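Local coordinates for protein toll (Drosophila melanogaster, PDB 4LXR) that binds the cleaved, activated form of the cytokine Spätzle through its leucine-rich-repeat ectodomain and so triggers signalling in embryonic dorsal-ventral patterning and antifungal immunity, at residues 545-548 and 549-552; 611-614 and 615-618; 736-739 and 740-744. All coordinates share one frame; numbering follows the deposited sequence.

Contact 1 (545-548 and 549-552); sequences FIQL and VRGV
Phe-545 and Val-549 meet one turn apart at the C-terminal end of helix 543-549, the short helix of the first LRRCT capping module. The valine lays CG2 over one face of the ring, 3.9 Å from CG2 to the Phe-545 ring centroid and offset toward the CZ rim, a CH-pi contact. With CG anti to the backbone N (chi1 169°), the Phe-545 ring stands close to the carbonyl that takes the Val-549 N-H, and it packs onward against Leu-563 and Leu-568. One residue further, Arg-550 N still bonds to Ile-546 O at 3.1 Å, and there the helical backbone ends. The Arg-550 side chain, bent at chi2 and chi3, crosses Ile-546 at a slant, its CD 3.8 Å from Ile-546 CG2, and then runs alongside Gln-547 in the same direction. The amide and guanidinium planes are only 11° apart, and Arg-550 NH2 reaches Gln-547 OE1 at 2.9 Å, in the carbonyl plane of the amide; the bond is bent (138°), with OE1 tilted a little off the guanidinium plane. Replacing Arg-550 by an alanine removes that donor, and the Gln-547 amide would probably be freer to turn. Val-552 also flanks this amide, with CG2 3.9 Å from Gln-547 OE1.

Contact 2 (611-614 and 615-618); sequences HVRT and YDKA
This is the tight hairpin joining strands 609-613 and 618-622 in the LRRNT module that follows the first LRRCT, with a G1 beta bulge where Lys-617 and Ala-618 both face Arg-613. Arg-613 and Ala-618 form an antiparallel hydrogen-bonded pair: Arg-613 N donates to Ala-618 O at 2.8 Å, and Ala-618 N donates back to Arg-613 O at 3.0 Å. Within the turn, Lys-617 N makes a weak bond to Thr-614 O.

Over this backbone frame Arg-613 is tied to Asp-616 by a salt bridge. The arginine chain leaves the strand extended and then bends at chi3 (-52°), which brings NH1 back over the turn. NH1 lies 2.7 Å from Asp-616 OD2 and equally near OD1, so the two carboxylate oxygens share one nitrogen; each of these hydrogen bonds is weak. The carboxylate sits at the guanidinium edge, but the two planes are 61° apart, unlike a flat, two-nitrogen pairing. Ala-618 CB approaches the same NH1 at 3.4 Å, from the same side of the hairpin as the arginine. NH2 has a second, long and weak ion partner in Glu-645, while Thr-614 OG1 turns elsewhere, to Cys-540 O in the preceding LRRCT module. A beta hairpin of this kind is typical of the LRRNT cap that opens a leucine-rich-repeat solenoid.

Contact 3 (736-739 and 740-744); sequences LLFT and QDNFE
Backbone bonds run to the end of helix 733-740: Gln-740 N donates to Leu-736 O, and Asp-741 N, just past the helix, to Leu-737 O, both at 3.2 Å. Asn-742 N then turns back to Thr-739 O at 3.3 Å, coming from above the carbonyl plane; that oxygen is also bonded by Arg-749.

Two side-chain hydrogen bonds add to these. Asn-742 ND2 donates to Phe-738 O at 2.7 Å and nearly straight (169°), with the acceptor lying in the amide plane. This grips a carbonyl in the last turn that also takes a weak bond from Asp-741 N. One turn earlier, Thr-739 OG1 donates to Leu-736 O at 2.8 Å, with OG1 lying between the backbone N and the carbonyl carbon (chi1 67°), and the Leu-736 oxygen thus serves two donors.

The remaining contacts are packing. The Asn-742 amide lies over one face of the Phe-738 ring, the planes 30° apart, with ND2 3.3 Å from CD1 of Phe-738. Leu-707, Leu-710 and Ile-746 also pack on that buried ring. The extended Gln-740 chain crosses both leucines obliquely: its NE2 is 3.8 Å from CG of buried Leu-736, and its OE1 3.6 Å from CD2 of exposed Leu-737. An asparagine closing the end of a short helix in this way belongs here to the second LRRCT module, the C-terminal cap of the ectodomain's last repeats.

The three contacts follow one another along the C-terminal part of the ectodomain, each in a capping module of the solenoid. Contact 1 lies in the first LRRCT and contact 2 in the LRRNT that follows it; their centres are 16 Å apart and they touch directly, Gln-547 NE2 packing 3.7 Å from Tyr-615 CD1, so the two caps meet at this junction. Contact 3, in the second LRRCT, stands apart: its centre is 32 Å from that of contact 2 and 41 Å from that of contact 1, with nearest atoms about 18 and 26 Å away. No Spätzle chain touches any of the three; the Lys-617 side chain is about 10 Å from a bound N-acetylglucosamine.

Contact 1 (545-548 and 549-552)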
# COMPACT_ATOMS: atom_id res chain seq x y z
N PHE A 545 20.11 18.20 -18.17
CA PHE A 545 19.33 17.52 -17.15
C PHE A 545 19.91 17.78 -15.77
O PHE A 545 19.19 18.14 -14.84
CB PHE A 545 19.27 16.01 -17.40
CG PHE A 545 18.70 15.23 -16.25
CD1 PHE A 545 17.33 15.30 -15.96
CD2 PHE A 545 19.51 14.44 -15.45
CE1 PHE A 545 16.79 14.58 -14.90
CE2 PHE A 545 18.96 13.71 -14.38
CZ PHE A 545 17.60 13.79 -14.11
N ILE A 546 21.21 17.57 -15.62
CA ILE A 546 21.87 17.86 -14.35
C ILE A 546 21.69 19.33 -13.94
O ILE A 546 21.39 19.61 -12.78
CB ILE A 546 23.37 17.50 -14.40
CG1 ILE A 546 23.52 15.99 -14.55
CG2 ILE A 546 24.06 17.96 -13.13
CD1 ILE A 546 22.82 15.21 -13.48
N GLN A 547 21.84 20.25 -14.89
CA GLN A 547 21.62 21.66 -14.59
C GLN A 547 20.16 21.92 -14.20
O GLN A 547 19.88 22.73 -13.33
CB GLN A 547 22.03 22.56 -15.77
CG GLN A 547 23.49 22.44 -16.23
CD GLN A 547 24.49 23.04 -15.26
OE1 GLN A 547 24.52 22.69 -14.08
NE2 GLN A 547 25.33 23.95 -15.76
N LEU A 548 19.24 21.21 -14.86
CA LEU A 548 17.81 21.29 -14.54
C LEU A 548 17.56 20.83 -13.11
O LEU A 548 16.86 21.49 -12.35
CB LEU A 548 16.99 20.44 -15.52
CG LEU A 548 15.45 20.42 -15.49
CD1 LEU A 548 14.89 19.43 -14.47
CD2 LEU A 548 14.91 21.80 -15.22
N VAL A 549 18.15 19.69 -12.77
CA VAL A 549 17.98 19.10 -11.44
C VAL A 549 18.46 20.04 -10.34
O VAL A 549 17.87 20.08 -9.26
CB VAL A 549 18.69 17.72 -11.36
CG1 VAL A 549 19.10 17.39 -9.93
CG2 VAL A 549 17.78 16.62 -11.93
N ARG A 550 19.50 20.81 -10.62
CA ARG A 550 19.96 21.80 -9.64
C ARG A 550 19.37 23.19 -9.91
O ARG A 550 18.21 23.31 -10.30
CB ARG A 550 21.50 21.81 -9.56
CG ARG A 550 22.21 21.86 -10.89
CD ARG A 550 23.47 20.98 -10.89
NE ARG A 550 24.50 21.42 -9.95
CZ ARG A 550 25.36 22.42 -10.18
NH1 ARG A 550 26.26 22.74 -9.27
NH2 ARG A 550 25.31 23.10 -11.32
N GLY A 551 20.16 24.23 -9.72
CA GLY A 551 19.65 25.58 -9.92
C GLY A 551 19.62 26.03 -11.37
O GLY A 551 18.55 26.28 -11.94
N VAL A 552 20.80 26.11 -11.96
CA VAL A 552 21.06 26.80 -13.23
C VAL A 552 19.99 26.82 -14.33
O VAL A 552 19.54 27.90 -14.73
CB VAL A 552 22.38 26.30 -13.85
CG1 VAL A 552 22.84 27.26 -14.94
CG2 VAL A 552 23.44 26.17 -12.77

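Contact 2 (611-614 and 615-618)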
# COMPACT_ATOMS: atom_id res chain seq x y z
N HIS A 611 39.12 13.78 -23.77
CA HIS A 611 37.68 13.78 -23.55
C HIS A 611 37.09 15.15 -23.81
O HIS A 611 37.82 16.13 -23.99
CB HIS A 611 37.33 13.32 -22.13
CG HIS A 611 37.88 14.21 -21.06
ND1 HIS A 611 39.08 13.95 -20.43
CD2 HIS A 611 37.42 15.36 -20.53
CE1 HIS A 611 39.32 14.90 -19.54
NE2 HIS A 611 38.33 15.77 -19.58
N VAL A 612 35.77 15.21 -23.82
CA VAL A 612 35.02 16.43 -24.05
C VAL A 612 34.19 16.75 -22.82
O VAL A 612 33.55 15.87 -22.23
CB VAL A 612 34.10 16.29 -25.29
CG1 VAL A 612 33.02 17.35 -25.28
CG2 VAL A 612 34.92 16.38 -26.56
N ARG A 613 34.21 18.02 -22.43
CA ARG A 613 33.47 18.49 -21.27
C ARG A 613 32.40 19.43 -21.80
O ARG A 613 32.72 20.51 -22.28
CB ARG A 613 34.42 19.24 -20.34
CG ARG A 613 33.87 19.54 -18.96
CD ARG A 613 34.68 20.67 -18.31
NE ARG A 613 36.11 20.41 -18.33
CZ ARG A 613 37.02 21.27 -18.76
NH1 ARG A 613 36.66 22.46 -19.23
NH2 ARG A 613 38.31 20.95 -18.73
N THR A 614 31.13 19.03 -21.74
CA THR A 614 30.08 19.85 -22.36
C THR A 614 29.75 21.11 -21.58
O THR A 614 29.27 22.09 -22.16
CB THR A 614 28.79 19.05 -22.63
OG1 THR A 614 28.53 18.17 -21.53
CG2 THR A 614 28.93 18.23 -23.90
N TYR A 615 29.99 21.11 -20.27
CA TYR A 615 29.66 22.26 -19.44
C TYR A 615 30.26 23.56 -19.99
O TYR A 615 29.60 24.60 -20.00
CB TYR A 615 30.06 22.05 -17.98
CG TYR A 615 30.09 23.33 -17.18
CD1 TYR A 615 28.91 23.89 -16.68
CD2 TYR A 615 31.28 24.00 -16.93
CE1 TYR A 615 28.92 25.06 -15.95
CE2 TYR A 615 31.30 25.19 -16.20
CZ TYR A 615 30.11 25.71 -15.71
OH TYR A 615 30.12 26.88 -14.98
N ASP A 616 31.51 23.52 -20.45
CA ASP A 616 32.11 24.70 -21.05
C ASP A 616 32.61 24.45 -22.47
O ASP A 616 33.41 25.23 -23.00
CB ASP A 616 33.22 25.28 -20.17
CG ASP A 616 34.23 24.24 -19.73
OD1 ASP A 616 34.20 23.10 -20.27
OD2 ASP A 616 35.05 24.56 -18.85
N LYS A 617 32.14 23.37 -23.08
CA LYS A 617 32.50 23.03 -24.46
C LYS A 617 34.01 22.94 -24.65
O LYS A 617 34.58 23.61 -25.52
CB LYS A 617 31.90 24.04 -25.44
CG LYS A 617 30.39 24.20 -25.31
CD LYS A 617 29.84 25.05 -26.45
CE LYS A 617 28.32 25.14 -26.41
NZ LYS A 617 27.80 25.88 -27.59
N ALA A 618 34.65 22.11 -23.84
CA ALA A 618 36.10 21.95 -23.92
C ALA A 618 36.54 20.57 -24.38
O ALA A 618 36.12 19.55 -23.83
CB ALA A 618 36.74 22.29 -22.58

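Contact 3 (736-739 and 740-744)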
# COMPACT_ATOMS: atom_id res chain seq x y z
N LEU A 736 61.67 42.05 -17.76
CA LEU A 736 61.56 42.61 -16.41
C LEU A 736 60.40 43.60 -16.35
O LEU A 736 59.57 43.51 -15.45
CB LEU A 736 62.88 43.25 -15.94
CG LEU A 736 62.91 43.66 -14.46
CD1 LEU A 736 62.74 42.43 -13.58
CD2 LEU A 736 64.18 44.46 -14.04
N LEU A 737 60.33 44.52 -17.31
CA LEU A 737 59.23 45.50 -17.35
C LEU A 737 57.84 44.84 -17.53
O LEU A 737 56.87 45.28 -16.91
CB LEU A 737 59.47 46.57 -18.42
CG LEU A 737 60.59 47.60 -18.17
CD1 LEU A 737 60.79 48.48 -19.42
CD2 LEU A 737 60.35 48.45 -16.92
N PHE A 738 57.77 43.81 -18.37
CA PHE A 738 56.54 43.04 -18.55
C PHE A 738 56.03 42.50 -17.21
O PHE A 738 54.88 42.74 -16.85
CB PHE A 738 56.75 41.89 -19.55
CG PHE A 738 55.57 40.95 -19.67
CD1 PHE A 738 54.46 41.29 -20.42
CD2 PHE A 738 55.59 39.70 -19.05
CE1 PHE A 738 53.37 40.42 -20.54
CE2 PHE A 738 54.51 38.82 -19.17
CZ PHE A 738 53.39 39.18 -19.91
N THR A 739 56.90 41.82 -16.47
CA THR A 739 56.50 41.21 -15.20
C THR A 739 56.02 42.26 -14.19
O THR A 739 55.04 42.03 -13.47
CB THR A 739 57.62 40.37 -14.56
OG1 THR A 739 58.69 41.23 -14.15
CG2 THR A 739 58.12 39.29 -15.53
N GLN A 740 56.69 43.40 -14.17
CA GLN A 740 56.37 44.48 -13.24
C GLN A 740 54.98 45.06 -13.50
O GLN A 740 54.30 45.46 -12.54
CB GLN A 740 57.44 45.59 -13.27
CG GLN A 740 58.83 45.16 -12.83
CD GLN A 740 59.85 46.27 -12.93
OE1 GLN A 740 59.61 47.29 -13.58
NE2 GLN A 740 61.00 46.10 -12.28
N ASP A 741 54.56 45.13 -14.76
CA ASP A 741 53.22 45.66 -15.03
C ASP A 741 52.15 44.59 -15.32
O ASP A 741 51.08 44.90 -15.83
CB ASP A 741 53.24 46.70 -16.14
CG ASP A 741 52.10 47.71 -16.01
OD1 ASP A 741 51.63 47.97 -14.87
OD2 ASP A 741 51.68 48.26 -17.06
N ASN A 742 52.44 43.33 -15.00
CA ASN A 742 51.44 42.28 -15.28
C ASN A 742 51.18 41.39 -14.10
O ASN A 742 51.19 40.17 -14.21
CB ASN A 742 51.81 41.47 -16.52
CG ASN A 742 51.55 42.25 -17.79
OD1 ASN A 742 50.43 42.28 -18.27
ND2 ASN A 742 52.57 42.92 -18.31
N PHE A 743 50.95 42.02 -12.97
CA PHE A 743 50.60 41.34 -11.75
C PHE A 743 49.42 40.36 -11.95
O PHE A 743 49.41 39.28 -11.34
CB PHE A 743 50.27 42.36 -10.68
CG PHE A 743 49.27 41.88 -9.69
CD1 PHE A 743 49.64 41.01 -8.68
CD2 PHE A 743 47.94 42.28 -9.79
CE1 PHE A 743 48.71 40.55 -7.77
CE2 PHE A 743 47.01 41.83 -8.89
CZ PHE A 743 47.40 40.95 -7.88
N GLU A 744 48.46 40.73 -12.80
CA GLU A 744 47.26 39.90 -13.05
C GLU A 744 47.50 38.65 -13.90
O GLU A 744 46.91 37.61 -13.64
CB GLU A 744 46.14 40.73 -13.69
CG GLU A 744 45.64 41.89 -12.84
CD GLU A 744 46.40 43.19 -13.10
OE1 GLU A 744 47.47 43.15 -13.73
OE2 GLU A 744 45.91 44.26 -12.68